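Local structure of uncharacterized protein VP1736 (Vibrio parahaemolyticus, 3LXQ) at residues 55-60 against 429-434; 71-76 against 361-366; 91-96 against 300-305; 131-136 against 304-309; 252-257 against 272-277. The protein is of unknown function but carries a sulfatase-family domain with the alpha/beta fold of the alkaline phosphatase superfamily. One frame throughout, in Å; residues are numbered along the deposited sequence.

Contact 1 of 5, residues 55-60 against 429-434; sequences DLVRAS and KANALF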
# COMPACT_ATOMS: atom_id res chain seq x y z
N ASP A 55 20.13 9.20 10.98
CA ASP A 55 20.84 9.87 9.90
C ASP A 55 20.77 9.05 8.63
O ASP A 55 20.49 9.60 7.56
CB ASP A 55 22.29 10.18 10.29
CG ASP A 55 22.39 11.30 11.30
OD1 ASP A 55 21.37 11.99 11.55
OD2 ASP A 55 23.49 11.50 11.85
N LEU A 56 20.98 7.74 8.75
CA LEU A 56 20.96 6.87 7.59
C LEU A 56 19.54 6.73 7.04
O LEU A 56 19.37 6.59 5.83
CB LEU A 56 21.57 5.50 7.91
CG LEU A 56 23.08 5.51 8.17
CD1 LEU A 56 23.51 4.18 8.76
CD2 LEU A 56 23.88 5.84 6.90
N VAL A 57 18.54 6.76 7.93
CA VAL A 57 17.13 6.70 7.53
C VAL A 57 16.75 7.97 6.76
O VAL A 57 16.25 7.90 5.63
CB VAL A 57 16.20 6.42 8.76
CG1 VAL A 57 14.73 6.64 8.43
CG2 VAL A 57 16.40 4.99 9.28
N ARG A 58 17.03 9.13 7.36
CA ARG A 58 16.75 10.41 6.70
C ARG A 58 17.48 10.57 5.36
O ARG A 58 16.86 10.92 4.36
CB ARG A 58 17.09 11.57 7.63
CG ARG A 58 16.07 11.78 8.75
CD ARG A 58 16.34 13.10 9.47
NE ARG A 58 17.49 13.01 10.37
CZ ARG A 58 17.41 12.90 11.69
NH1 ARG A 58 16.23 12.89 12.31
NH2 ARG A 58 18.52 12.81 12.41
N ALA A 59 18.78 10.32 5.35
CA ALA A 59 19.55 10.39 4.10
C ALA A 59 19.03 9.42 3.03
O ALA A 59 18.77 9.84 1.89
CB ALA A 59 21.04 10.18 4.36
N SER A 60 18.85 8.15 3.38
CA SER A 60 18.36 7.19 2.41
C SER A 60 16.90 7.45 1.97
O SER A 60 16.51 7.01 0.90
CB SER A 60 18.51 5.75 2.91
OG SER A 60 17.72 5.53 4.06
N LYS A 429 20.18 -2.08 7.71
CA LYS A 429 19.99 -2.23 9.16
C LYS A 429 19.26 -1.02 9.75
O LYS A 429 18.28 -1.18 10.49
CB LYS A 429 21.35 -2.49 9.87
CG LYS A 429 21.25 -3.01 11.30
CD LYS A 429 22.63 -3.40 11.85
CE LYS A 429 22.63 -3.47 13.39
NZ LYS A 429 24.01 -3.52 13.98
N ALA A 430 19.72 0.17 9.40
CA ALA A 430 19.10 1.41 9.88
C ALA A 430 17.60 1.46 9.55
O ALA A 430 16.77 1.82 10.40
CB ALA A 430 19.83 2.62 9.31
N ASN A 431 17.25 1.10 8.32
CA ASN A 431 15.85 1.06 7.90
C ASN A 431 15.04 -0.09 8.51
O ASN A 431 13.85 0.06 8.79
CB ASN A 431 15.75 1.10 6.37
CG ASN A 431 15.97 2.50 5.82
OD1 ASN A 431 15.11 3.38 5.95
ND2 ASN A 431 17.11 2.72 5.18
N ALA A 432 15.70 -1.23 8.75
CA ALA A 432 15.11 -2.36 9.47
C ALA A 432 14.66 -1.99 10.89
O ALA A 432 13.68 -2.52 11.40
CB ALA A 432 16.10 -3.52 9.55
N LEU A 433 15.42 -1.10 11.53
CA LEU A 433 15.20 -0.74 12.93
C LEU A 433 14.21 0.39 13.15
O LEU A 433 13.70 0.57 14.26
CB LEU A 433 16.53 -0.32 13.56
CG LEU A 433 17.62 -1.37 13.73
CD1 LEU A 433 18.92 -0.70 14.15
CD2 LEU A 433 17.19 -2.42 14.74
N PHE A 434 13.96 1.18 12.10
CA PHE A 434 13.30 2.47 12.30
C PHE A 434 11.89 2.37 12.89
O PHE A 434 11.61 2.98 13.92
CB PHE A 434 13.30 3.32 11.01
CG PHE A 434 12.46 4.56 11.11
CD1 PHE A 434 12.87 5.62 11.92
CD2 PHE A 434 11.26 4.67 10.43
CE1 PHE A 434 12.11 6.76 12.03
CE2 PHE A 434 10.48 5.81 10.55
CZ PHE A 434 10.91 6.87 11.35
O HOH W 1 14.69 5.56 4.46
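Val-57 and Phe-434 meet because each extends a branch trans to its own backbone nitrogen; for the ring this is a chi1 of 172°. CG1 of Val-57 is thereby laid over one face of the Phe-434 ring, 4.2 Å from the ring centroid and displaced toward the rim, a CH-pi contact in which the two side chains stand roughly perpendicular. The other branch of the valine, CG2, reaches back to the opposing helix, 3.4 Å from Ala-430 O and 3.9 Å from Phe-434 CB. A beta-branched residue suits this place, since its two methyls serve different neighbours at once. Beside it, Leu-56 CB touches Ala-430 CB at 3.6 Å, and the smallness of the alanine lets the helices come close.

Polar groups line one flank. Asn-431 ND2 gives a nearly straight bond (177° at the hydrogen) in its amide plane to Ser-60 OG at 3.1 Å, and ND2 also bonds to Arg-427 O. The serine hydroxyl in turn donates to Leu-56 O at 2.6 Å, so OG is gripped as acceptor and as donor. Asn-431 OD1 accepts a hydrogen bond from water 1 at 2.7 Å, and the same water donates to Val-57 O. Every polar end of this buried asparagine therefore has a partner. Ile-363 adds to the packing around Val-57, and Tyr-388 touches both Ser-60 and Asn-431.

With the two axes 8.7 Å apart and crossing at -102°, this is a nearly perpendicular helix-helix packing, joining helix 50-61 to the C-terminal helix 422-441.

Contact 2 of 5, residues 71-76 against 361-366; sequences LPTMNS and PMIGRD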
# COMPACT_ATOMS: atom_id res chain seq x y z
N LEU A 71 8.98 16.01 15.44
CA LEU A 71 9.29 14.58 15.29
C LEU A 71 10.55 14.40 14.42
O LEU A 71 10.74 15.15 13.47
CB LEU A 71 8.13 13.83 14.64
CG LEU A 71 6.74 13.73 15.28
CD1 LEU A 71 5.75 13.24 14.22
CD2 LEU A 71 6.71 12.83 16.51
N PRO A 72 11.40 13.39 14.73
CA PRO A 72 12.70 13.17 14.08
C PRO A 72 12.73 13.04 12.55
O PRO A 72 13.77 13.35 11.93
CB PRO A 72 13.20 11.87 14.71
CG PRO A 72 12.10 11.37 15.55
CD PRO A 72 11.24 12.52 15.90
N THR A 73 11.65 12.56 11.93
CA THR A 73 11.60 12.50 10.47
C THR A 73 10.52 13.41 9.87
O THR A 73 10.20 13.30 8.69
CB THR A 73 11.46 11.03 9.91
OG1 THR A 73 10.19 10.48 10.28
CG2 THR A 73 12.57 10.14 10.40
N MSE A 74 9.99 14.33 10.68
CA MSE A 74 9.04 15.32 10.16
C MSE A 74 9.70 16.06 9.00
O MSE A 74 10.84 16.49 9.11
CB MSE A 74 8.62 16.31 11.25
CG MSE A 74 7.54 17.28 10.79
SE MSE A 74 5.75 16.52 10.84
CE MSE A 74 5.36 16.96 12.71
N ASN A 75 8.98 16.17 7.88
CA ASN A 75 9.52 16.83 6.68
C ASN A 75 8.42 17.50 5.88
O ASN A 75 7.27 17.03 5.86
CB ASN A 75 10.30 15.86 5.79
CG ASN A 75 9.45 14.70 5.28
OD1 ASN A 75 9.35 13.64 5.93
ND2 ASN A 75 8.86 14.87 4.12
N SER A 76 8.77 18.59 5.20
CA SER A 76 7.83 19.30 4.37
C SER A 76 8.02 18.95 2.92
O SER A 76 9.14 19.03 2.39
CB SER A 76 7.96 20.82 4.57
OG SER A 76 7.47 21.18 5.84
N PRO A 361 5.83 13.01 9.08
CA PRO A 361 7.02 12.23 9.36
C PRO A 361 7.26 11.09 8.37
O PRO A 361 8.18 10.30 8.58
CB PRO A 361 6.75 11.69 10.76
CG PRO A 361 5.28 11.52 10.80
CD PRO A 361 4.73 12.69 10.01
N MSE A 362 6.47 11.00 7.30
CA MSE A 362 6.62 9.93 6.31
C MSE A 362 7.98 9.98 5.59
O MSE A 362 8.40 11.03 5.12
CB MSE A 362 5.50 9.96 5.26
CG MSE A 362 4.10 9.85 5.83
SE MSE A 362 2.79 9.49 4.43
CE MSE A 362 2.60 11.29 3.69
N ILE A 363 8.64 8.83 5.51
CA ILE A 363 9.93 8.75 4.84
C ILE A 363 9.80 8.17 3.42
O ILE A 363 10.78 8.10 2.68
CB ILE A 363 10.98 7.97 5.67
CG1 ILE A 363 10.57 6.50 5.83
CG2 ILE A 363 11.17 8.65 7.02
CD1 ILE A 363 11.66 5.62 6.41
N GLY A 364 8.58 7.78 3.04
CA GLY A 364 8.29 7.35 1.68
C GLY A 364 8.41 8.49 0.67
O GLY A 364 8.24 9.66 1.01
N ARG A 365 8.68 8.12 -0.58
CA ARG A 365 9.06 9.05 -1.64
C ARG A 365 7.83 9.61 -2.36
O ARG A 365 6.84 8.90 -2.56
CB ARG A 365 9.95 8.35 -2.66
CG ARG A 365 11.40 8.12 -2.23
CD ARG A 365 11.58 6.97 -1.22
NE ARG A 365 13.00 6.76 -0.94
CZ ARG A 365 13.82 6.04 -1.70
NH1 ARG A 365 13.36 5.41 -2.78
NH2 ARG A 365 15.12 5.93 -1.38
N ASP A 366 7.90 10.89 -2.70
CA ASP A 366 6.93 11.52 -3.59
C ASP A 366 7.44 11.23 -4.98
O ASP A 366 8.40 11.84 -5.46
CB ASP A 366 6.87 13.02 -3.33
CG ASP A 366 5.96 13.77 -4.32
OD1 ASP A 366 5.46 13.17 -5.30
OD2 ASP A 366 5.76 14.99 -4.11
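Thr-73 OG1 donates a hydrogen bond to Pro-361 O at 2.6 Å, lying in the carbonyl plane on a lone pair. With chi1 at 66°, OG1 sits between the threonine's own N and carbonyl carbon and faces the proline, while CG2 lies toward Ile-363 and the Phe-434 ring. A weaker polar contact runs the other way, from Pro-361 CA through its hydrogen to Thr-73 O, 3.4 Å between the heavy atoms. The two residues are thus tied at two points, and a buried carbonyl is satisfied by a small hydroxyl that costs little room.

The apolar contacts surround the proline ring, which is rigid and compact enough to be held on several sides. Leu-71 CD1 lies 3.9 Å from Pro-361 CG, and the selenium of selenomethionine Met-74, brought round by bends at chi2 and chi3, comes 4.0 Å from Pro-361 CD. Next along, Ile-363 CG2 packs 3.8 Å from Thr-73 CB. Ile-363 also touches Asn-431, and Thr-73 touches Phe-434, both on helix 422-441, while selenomethionine Met-362 packs against Pro-347, Pro-348 and Leu-351 of helix 346-353.

Backbone bonding shapes the first segment. Met-74 N reaches Leu-71 O at 3.0 Å, closing a type I beta turn in which Pro-72, with its fixed phi, suits the second position. Beyond it Asn-75 pairs through its backbone with Thr-360. The arrangement is a beta turn leading into a small two-stranded antiparallel sheet, strand 75-77 with strand 358-360, whose far strand runs straight into the proline loop.

Contact 3 of 5, residues 91-96 against 300-305; sequences LLQESL and FIVIAD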
# COMPACT_ATOMS: atom_id res chain seq x y z
N LEU A 91 -8.13 1.89 -3.95
CA LEU A 91 -8.84 0.64 -4.18
C LEU A 91 -7.86 -0.47 -3.86
O LEU A 91 -7.14 -0.94 -4.73
CB LEU A 91 -9.34 0.53 -5.63
CG LEU A 91 -10.20 1.69 -6.15
CD1 LEU A 91 -10.46 1.57 -7.66
CD2 LEU A 91 -11.51 1.78 -5.38
N LEU A 92 -7.85 -0.86 -2.59
CA LEU A 92 -6.89 -1.84 -2.07
C LEU A 92 -7.32 -3.26 -2.43
O LEU A 92 -8.47 -3.68 -2.19
CB LEU A 92 -6.68 -1.66 -0.55
CG LEU A 92 -5.60 -2.49 0.17
CD1 LEU A 92 -4.22 -2.24 -0.36
CD2 LEU A 92 -5.63 -2.26 1.68
N GLN A 93 -6.41 -4.00 -3.03
CA GLN A 93 -6.73 -5.28 -3.63
C GLN A 93 -6.20 -6.41 -2.77
O GLN A 93 -4.98 -6.64 -2.71
CB GLN A 93 -6.17 -5.37 -5.05
CG GLN A 93 -6.57 -4.22 -5.95
CD GLN A 93 -8.07 -4.20 -6.22
OE1 GLN A 93 -8.66 -5.23 -6.51
NE2 GLN A 93 -8.69 -3.02 -6.10
N GLU A 94 -7.12 -7.08 -2.07
CA GLU A 94 -6.79 -8.23 -1.24
C GLU A 94 -6.00 -9.28 -2.00
O GLU A 94 -6.49 -9.86 -2.98
CB GLU A 94 -8.05 -8.87 -0.66
CG GLU A 94 -7.79 -10.20 0.10
CD GLU A 94 -6.85 -10.02 1.27
OE1 GLU A 94 -5.83 -10.74 1.36
OE2 GLU A 94 -7.12 -9.12 2.09
N SER A 95 -4.78 -9.55 -1.52
CA SER A 95 -3.92 -10.64 -2.01
C SER A 95 -3.59 -10.62 -3.50
O SER A 95 -3.16 -11.63 -4.05
CB SER A 95 -4.48 -12.00 -1.60
OG SER A 95 -4.47 -12.13 -0.20
N LEU A 96 -3.74 -9.45 -4.14
CA LEU A 96 -3.48 -9.35 -5.57
C LEU A 96 -1.98 -9.24 -5.89
O LEU A 96 -1.47 -8.18 -6.18
CB LEU A 96 -4.26 -8.17 -6.18
CG LEU A 96 -4.33 -8.10 -7.71
CD1 LEU A 96 -5.11 -9.25 -8.27
CD2 LEU A 96 -4.94 -6.78 -8.19
N PHE A 300 -7.36 7.89 -8.55
CA PHE A 300 -7.60 6.52 -8.13
C PHE A 300 -6.28 5.77 -8.10
O PHE A 300 -5.42 5.99 -8.95
CB PHE A 300 -8.56 5.82 -9.11
CG PHE A 300 -9.91 6.48 -9.23
CD1 PHE A 300 -10.10 7.54 -10.11
CD2 PHE A 300 -10.99 6.04 -8.47
CE1 PHE A 300 -11.35 8.16 -10.23
CE2 PHE A 300 -12.26 6.65 -8.58
CZ PHE A 300 -12.43 7.71 -9.46
N ILE A 301 -6.12 4.90 -7.11
CA ILE A 301 -4.99 3.99 -7.10
C ILE A 301 -5.47 2.55 -6.96
O ILE A 301 -6.26 2.24 -6.10
CB ILE A 301 -3.86 4.41 -6.07
CG1 ILE A 301 -2.64 3.50 -6.18
CG2 ILE A 301 -4.36 4.45 -4.62
CD1 ILE A 301 -1.44 4.02 -5.42
N VAL A 302 -5.04 1.68 -7.86
CA VAL A 302 -5.31 0.25 -7.73
C VAL A 302 -4.01 -0.34 -7.22
O VAL A 302 -3.00 -0.32 -7.91
CB VAL A 302 -5.65 -0.44 -9.06
CG1 VAL A 302 -5.88 -1.95 -8.85
CG2 VAL A 302 -6.86 0.21 -9.74
N ILE A 303 -4.03 -0.87 -6.00
CA ILE A 303 -2.83 -1.44 -5.40
C ILE A 303 -3.19 -2.61 -4.47
O ILE A 303 -4.21 -2.57 -3.78
CB ILE A 303 -1.98 -0.34 -4.67
CG1 ILE A 303 -0.55 -0.84 -4.39
CG2 ILE A 303 -2.68 0.20 -3.42
CD1 ILE A 303 0.42 0.22 -3.91
N ALA A 304 -2.37 -3.66 -4.48
CA ALA A 304 -2.58 -4.78 -3.56
C ALA A 304 -2.13 -4.44 -2.14
O ALA A 304 -1.38 -3.47 -1.91
CB ALA A 304 -1.88 -6.04 -4.06
N ASP A 305 -2.62 -5.21 -1.18
CA ASP A 305 -2.14 -5.10 0.20
C ASP A 305 -0.91 -5.98 0.41
O ASP A 305 -0.10 -5.71 1.30
CB ASP A 305 -3.26 -5.42 1.21
CG ASP A 305 -3.85 -6.81 1.04
OD1 ASP A 305 -3.58 -7.49 0.02
OD2 ASP A 305 -4.59 -7.23 1.94
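Leu-91 to Gln-93 pair with Val-302 to Ala-304 as neighbouring parallel strands of the large mixed sheet at the core of the alkaline phosphatase-like fold. The backbone ladder runs from Leu-91 N to Ile-301 O at 2.9 Å, through a weak bond of 3.4 Å from Ile-303 N to Leu-91 O, to Gln-93 N on Ile-303 O at 2.7 Å. Asp-305 N then donates to Gln-93 O at 3.2 Å, carrying the pairing one step past the second strand. The side chain of Gln-93 folds back so that NE2 bonds to Leu-91 O and also to Tyr-224 OH, which gives this buried nitrogen two acceptors.

Apolar packing covers both faces. On one, Gln-93 CG rests 3.7 Å from Val-302 CG1. Farther along, Leu-96 CB meets Ala-304 CB at 3.8 Å; a methyl fits where the chain turns over it. On the other face Leu-92, its CG anti to N (chi1 -174°), sends CD1 across to Ile-303 and against Asp-305 CB, the leucine and aspartate side chains at about a right angle.

Acidic groups gather where the strands end, the region in which this superfamily places its active site. Glu-94 OE2 and Asp-305 OD2 lie only 3.2 Å apart, two acceptors with carboxylate planes 85° to each other, and both approach Ser-133 OG. The other oxygen, Asp-305 OD1, is met on its syn side by Ser-95 N at 2.8 Å.

Contact 4 of 5, residues 131-136 against 304-309; sequences TRSVRG and ADHDAR
The first turn of helix 133-141 meets the loop that follows strand 298-304, with Ser-133 and Thr-131 closing on His-306. Ser-133 OG lies 2.8 Å from Asp-305 OD2 and is also close to Glu-94 OE2. The same hydroxyl lies 3.1 Å from His-306 NE2, near the plane of the ring.

The imidazole is held in a slot: Thr-131 O sits 3.2 Å above one face, and Asp-305 OD1 above the opposite one. Its rotation is fixed by a nearly straight bond (172°) from ND1 to Asp-307 O, at 2.7 Å and in the ring plane. In the alkaline phosphatase superfamily such polar residues beyond the strand ends line the active site, so this cluster is probably part of it.

The bare CA of Gly-136 lies 3.4 Å from Asp-305 O, where a CB would point at that oxygen, so glycine suits the place. Nearer the solvent, Arg-132, which occupies the helix N-cap position, crosses Arg-309 obliquely: Arg-309 NH2 lies over one face of the Arg-132 guanidinium, 3.2 Å from Arg-132 NH2, the guanidinium planes 55° apart. A salt bridge from Arg-132 NH1 to Asp-383 probably offsets part of the charge.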
# COMPACT_ATOMS: atom_id res chain seq x y z
N THR A 131 3.43 -9.03 4.27
CA THR A 131 2.69 -10.18 3.77
C THR A 131 1.25 -10.25 4.27
O THR A 131 0.48 -11.12 3.84
CB THR A 131 3.37 -11.50 4.14
OG1 THR A 131 3.43 -11.63 5.57
CG2 THR A 131 4.76 -11.56 3.54
N ARG A 132 0.88 -9.34 5.17
CA ARG A 132 -0.44 -9.39 5.80
C ARG A 132 -1.26 -8.16 5.45
O ARG A 132 -0.72 -7.10 5.19
CB ARG A 132 -0.33 -9.55 7.32
CG ARG A 132 0.32 -10.89 7.76
CD ARG A 132 0.74 -10.81 9.21
NE ARG A 132 1.11 -12.11 9.78
CZ ARG A 132 2.35 -12.59 9.83
NH1 ARG A 132 3.38 -11.89 9.35
NH2 ARG A 132 2.57 -13.77 10.38
N SER A 133 -2.58 -8.36 5.42
CA SER A 133 -3.50 -7.30 5.07
C SER A 133 -3.32 -6.03 5.90
O SER A 133 -3.27 -4.93 5.33
CB SER A 133 -4.94 -7.81 5.14
OG SER A 133 -5.14 -8.82 4.15
N VAL A 134 -3.21 -6.16 7.23
CA VAL A 134 -3.05 -4.97 8.07
C VAL A 134 -1.77 -4.19 7.74
O VAL A 134 -1.76 -2.98 7.89
CB VAL A 134 -3.16 -5.20 9.61
CG1 VAL A 134 -4.61 -5.46 10.02
CG2 VAL A 134 -2.23 -6.29 10.10
N ARG A 135 -0.72 -4.88 7.28
CA ARG A 135 0.52 -4.17 6.90
C ARG A 135 0.35 -3.41 5.59
O ARG A 135 0.91 -2.31 5.42
CB ARG A 135 1.74 -5.11 6.89
CG ARG A 135 3.06 -4.40 6.54
CD ARG A 135 4.22 -4.93 7.35
NE ARG A 135 4.32 -4.36 8.71
CZ ARG A 135 4.91 -5.01 9.72
NH1 ARG A 135 5.39 -6.23 9.52
NH2 ARG A 135 5.02 -4.46 10.92
N GLY A 136 -0.45 -3.95 4.68
CA GLY A 136 -0.82 -3.19 3.47
C GLY A 136 -1.68 -1.98 3.76
O GLY A 136 -1.54 -0.93 3.10
N ALA A 304 -2.37 -3.66 -4.48
CA ALA A 304 -2.58 -4.78 -3.56
C ALA A 304 -2.13 -4.44 -2.14
O ALA A 304 -1.38 -3.47 -1.91
CB ALA A 304 -1.88 -6.04 -4.06
N ASP A 305 -2.62 -5.21 -1.18
CA ASP A 305 -2.14 -5.10 0.20
C ASP A 305 -0.91 -5.98 0.41
O ASP A 305 -0.10 -5.71 1.30
CB ASP A 305 -3.26 -5.42 1.21
CG ASP A 305 -3.85 -6.81 1.04
OD1 ASP A 305 -3.58 -7.49 0.02
OD2 ASP A 305 -4.59 -7.23 1.94
N HIS A 306 -0.78 -7.02 -0.42
CA HIS A 306 0.34 -7.98 -0.41
C HIS A 306 0.07 -9.05 -1.47
O HIS A 306 -1.02 -9.13 -2.02
CB HIS A 306 0.49 -8.65 0.96
CG HIS A 306 -0.79 -9.24 1.48
ND1 HIS A 306 -1.20 -10.52 1.17
CD2 HIS A 306 -1.75 -8.72 2.27
CE1 HIS A 306 -2.36 -10.77 1.75
NE2 HIS A 306 -2.71 -9.69 2.43
N ASP A 307 1.06 -9.89 -1.75
CA ASP A 307 0.87 -11.05 -2.61
C ASP A 307 0.18 -12.13 -1.79
O ASP A 307 0.19 -12.08 -0.55
CB ASP A 307 2.23 -11.55 -3.10
CG ASP A 307 2.15 -12.67 -4.14
OD1 ASP A 307 1.07 -12.96 -4.70
OD2 ASP A 307 3.21 -13.27 -4.39
N ALA A 308 -0.44 -13.10 -2.46
CA ALA A 308 -0.91 -14.29 -1.77
C ALA A 308 0.26 -14.87 -0.97
O ALA A 308 1.36 -15.05 -1.50
CB ALA A 308 -1.43 -15.31 -2.76
N ARG A 309 0.01 -15.14 0.30
CA ARG A 309 1.02 -15.67 1.22
C ARG A 309 1.77 -16.89 0.67
O ARG A 309 1.19 -17.77 0.05
CB ARG A 309 0.32 -16.05 2.53
CG ARG A 309 1.19 -15.97 3.78
CD ARG A 309 0.79 -14.77 4.63
NE ARG A 309 1.17 -14.98 6.03
CZ ARG A 309 0.31 -15.15 7.04
NH1 ARG A 309 -1.01 -15.12 6.84
NH2 ARG A 309 0.78 -15.34 8.26
O HOH W 2 -0.60 -1.49 -0.10

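Contact 5 of 5, residues 252-257 against 272-277; sequences SPYEYP and NNAVKY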
# COMPACT_ATOMS: atom_id res chain seq x y z
N SER A 252 -10.12 -17.67 0.92
CA SER A 252 -10.64 -19.03 1.04
C SER A 252 -11.92 -18.95 1.88
O SER A 252 -11.94 -18.25 2.90
CB SER A 252 -9.62 -19.95 1.72
OG SER A 252 -10.16 -21.24 1.96
N PRO A 253 -12.97 -19.68 1.48
CA PRO A 253 -13.04 -20.73 0.45
C PRO A 253 -13.33 -20.27 -0.99
O PRO A 253 -13.56 -21.12 -1.85
CB PRO A 253 -14.18 -21.61 0.95
CG PRO A 253 -15.12 -20.62 1.59
CD PRO A 253 -14.27 -19.51 2.16
N TYR A 254 -13.32 -18.96 -1.24
CA TYR A 254 -13.39 -18.37 -2.60
C TYR A 254 -14.79 -18.35 -3.22
O TYR A 254 -14.99 -18.73 -4.38
CB TYR A 254 -12.35 -18.99 -3.56
CG TYR A 254 -10.95 -19.03 -3.01
CD1 TYR A 254 -10.21 -17.85 -2.85
CD2 TYR A 254 -10.36 -20.23 -2.63
CE1 TYR A 254 -8.93 -17.88 -2.34
CE2 TYR A 254 -9.08 -20.27 -2.10
CZ TYR A 254 -8.37 -19.09 -1.96
OH TYR A 254 -7.10 -19.11 -1.45
N GLU A 255 -15.76 -17.90 -2.43
CA GLU A 255 -17.15 -17.77 -2.88
C GLU A 255 -17.25 -16.52 -3.73
O GLU A 255 -16.76 -15.46 -3.33
CB GLU A 255 -18.11 -17.65 -1.69
CG GLU A 255 -18.08 -18.78 -0.67
CD GLU A 255 -18.62 -18.34 0.69
OE1 GLU A 255 -19.80 -18.62 0.99
OE2 GLU A 255 -17.87 -17.71 1.46
N TYR A 256 -17.89 -16.66 -4.90
CA TYR A 256 -18.19 -15.55 -5.81
C TYR A 256 -19.29 -16.00 -6.80
O TYR A 256 -19.41 -17.21 -7.08
CB TYR A 256 -16.92 -15.08 -6.57
CG TYR A 256 -16.41 -16.10 -7.56
CD1 TYR A 256 -16.82 -16.07 -8.89
CD2 TYR A 256 -15.55 -17.12 -7.15
CE1 TYR A 256 -16.38 -17.02 -9.81
CE2 TYR A 256 -15.09 -18.08 -8.06
CZ TYR A 256 -15.52 -18.02 -9.39
OH TYR A 256 -15.10 -18.96 -10.31
N PRO A 257 -20.08 -15.05 -7.34
CA PRO A 257 -21.13 -15.31 -8.34
C PRO A 257 -20.69 -16.18 -9.54
O PRO A 257 -19.54 -16.12 -9.97
CB PRO A 257 -21.50 -13.91 -8.82
CG PRO A 257 -21.26 -13.04 -7.64
CD PRO A 257 -20.10 -13.64 -6.89
N ASN A 272 -7.33 -18.54 -8.21
CA ASN A 272 -7.21 -17.96 -9.56
C ASN A 272 -8.51 -17.33 -10.02
O ASN A 272 -8.53 -16.18 -10.46
CB ASN A 272 -6.73 -18.99 -10.58
CG ASN A 272 -5.30 -19.46 -10.33
OD1 ASN A 272 -4.91 -20.55 -10.78
ND2 ASN A 272 -4.51 -18.66 -9.63
N ASN A 273 -9.60 -18.09 -9.89
CA ASN A 273 -10.93 -17.63 -10.32
C ASN A 273 -11.45 -16.45 -9.51
O ASN A 273 -12.05 -15.53 -10.06
CB ASN A 273 -11.93 -18.79 -10.31
CG ASN A 273 -11.66 -19.83 -11.38
OD1 ASN A 273 -11.17 -19.51 -12.46
ND2 ASN A 273 -11.99 -21.08 -11.08
N ALA A 274 -11.23 -16.49 -8.19
CA ALA A 274 -11.58 -15.37 -7.31
C ALA A 274 -10.85 -14.08 -7.70
O ALA A 274 -11.45 -12.99 -7.70
CB ALA A 274 -11.33 -15.71 -5.86
N VAL A 275 -9.56 -14.20 -8.04
CA VAL A 275 -8.80 -13.08 -8.59
C VAL A 275 -9.46 -12.60 -9.89
O VAL A 275 -9.75 -11.41 -10.05
CB VAL A 275 -7.30 -13.43 -8.82
CG1 VAL A 275 -6.60 -12.35 -9.66
CG2 VAL A 275 -6.58 -13.62 -7.48
N LYS A 276 -9.72 -13.53 -10.81
CA LYS A 276 -10.36 -13.18 -12.08
C LYS A 276 -11.74 -12.56 -11.87
O LYS A 276 -12.10 -11.61 -12.57
CB LYS A 276 -10.42 -14.37 -13.04
CG LYS A 276 -10.82 -13.97 -14.47
CD LYS A 276 -10.55 -15.08 -15.47
CE LYS A 276 -10.67 -14.55 -16.89
NZ LYS A 276 -10.75 -15.63 -17.91
N TYR A 277 -12.51 -13.09 -10.90
CA TYR A 277 -13.76 -12.45 -10.50
C TYR A 277 -13.52 -11.01 -10.03
O TYR A 277 -14.19 -10.08 -10.49
CB TYR A 277 -14.55 -13.23 -9.42
CG TYR A 277 -15.67 -12.37 -8.89
CD1 TYR A 277 -16.84 -12.19 -9.62
CD2 TYR A 277 -15.53 -11.65 -7.70
CE1 TYR A 277 -17.85 -11.36 -9.17
CE2 TYR A 277 -16.54 -10.82 -7.23
CZ TYR A 277 -17.70 -10.67 -7.98
OH TYR A 277 -18.71 -9.86 -7.53
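Tyr-256 and Tyr-277 form the centre of the contact. Their planes lie 28° apart but the rings are offset so far, with centroids 5.6 Å apart, that little of one lies over the other; what covers one face of Tyr-277 is Tyr-256 CB, a CH-pi contact 4.0 Å from the ring centroid. Tyr-256 CD1 in turn touches Tyr-277 CB at 3.7 Å. A turn back along the helix, Asn-273 CB lies 3.2 Å from Tyr-256 OH. Pro-257 follows with CD 3.9 Å from Tyr-277 CE1, its compact, rigid ring suited to packing beside an aromatic. At the other end Tyr-254 CD1 meets Ala-274 CB at 3.9 Å, where a methyl lets the tyrosine come near the helix.

This is an aromatic-rich loop laid along the start of helix 271-289, whose Asn-273, Ala-274 and Tyr-277 form one facing stripe, in the stretch joining strand 241-246 to that helix.

Several polar ends have partners in the next shell. Tyr-256 OH bonds to His-268 O, and the tyrosine ring stacks on the His-268 ring. Tyr-277, its CG anti to the backbone N (chi1 170°), directs its hydroxyl to Ser-219 OG and Glu-221 N. Asn-273 OD1 accepts from Tyr-264 N and Asp-265 N, the amide tying the intervening loop to the helix. Within the loop, Ser-252 CA lies 3.6 Å above the plane of the Tyr-254 ring, over its centre, next to the cis peptide that precedes Pro-253.

Overall arrangement
The contacts are nested along the chain: contact 1 encloses contact 2, which encloses contacts 3 and 4, and contact 5 lies inside both of these. Contacts 1 and 2, centres 12 Å apart, touch and bring the N-terminal part of the chain against later parts, including helix 422-441; Arg-58 NH1 bonds to Pro-72 O, and Arg-365 NH2 to Ser-60 O. Contacts 3 and 4, centres 9 Å apart, share Ala-304 and Asp-305 near the centre of the molecule. Contact 5, 40 Å between centres from contact 1 and on the opposite side, reaches contact 3 through Val-275 on Leu-96. Contacts 1 and 2 thus pack beside a sulfatase-family core holding the probable active-site cluster.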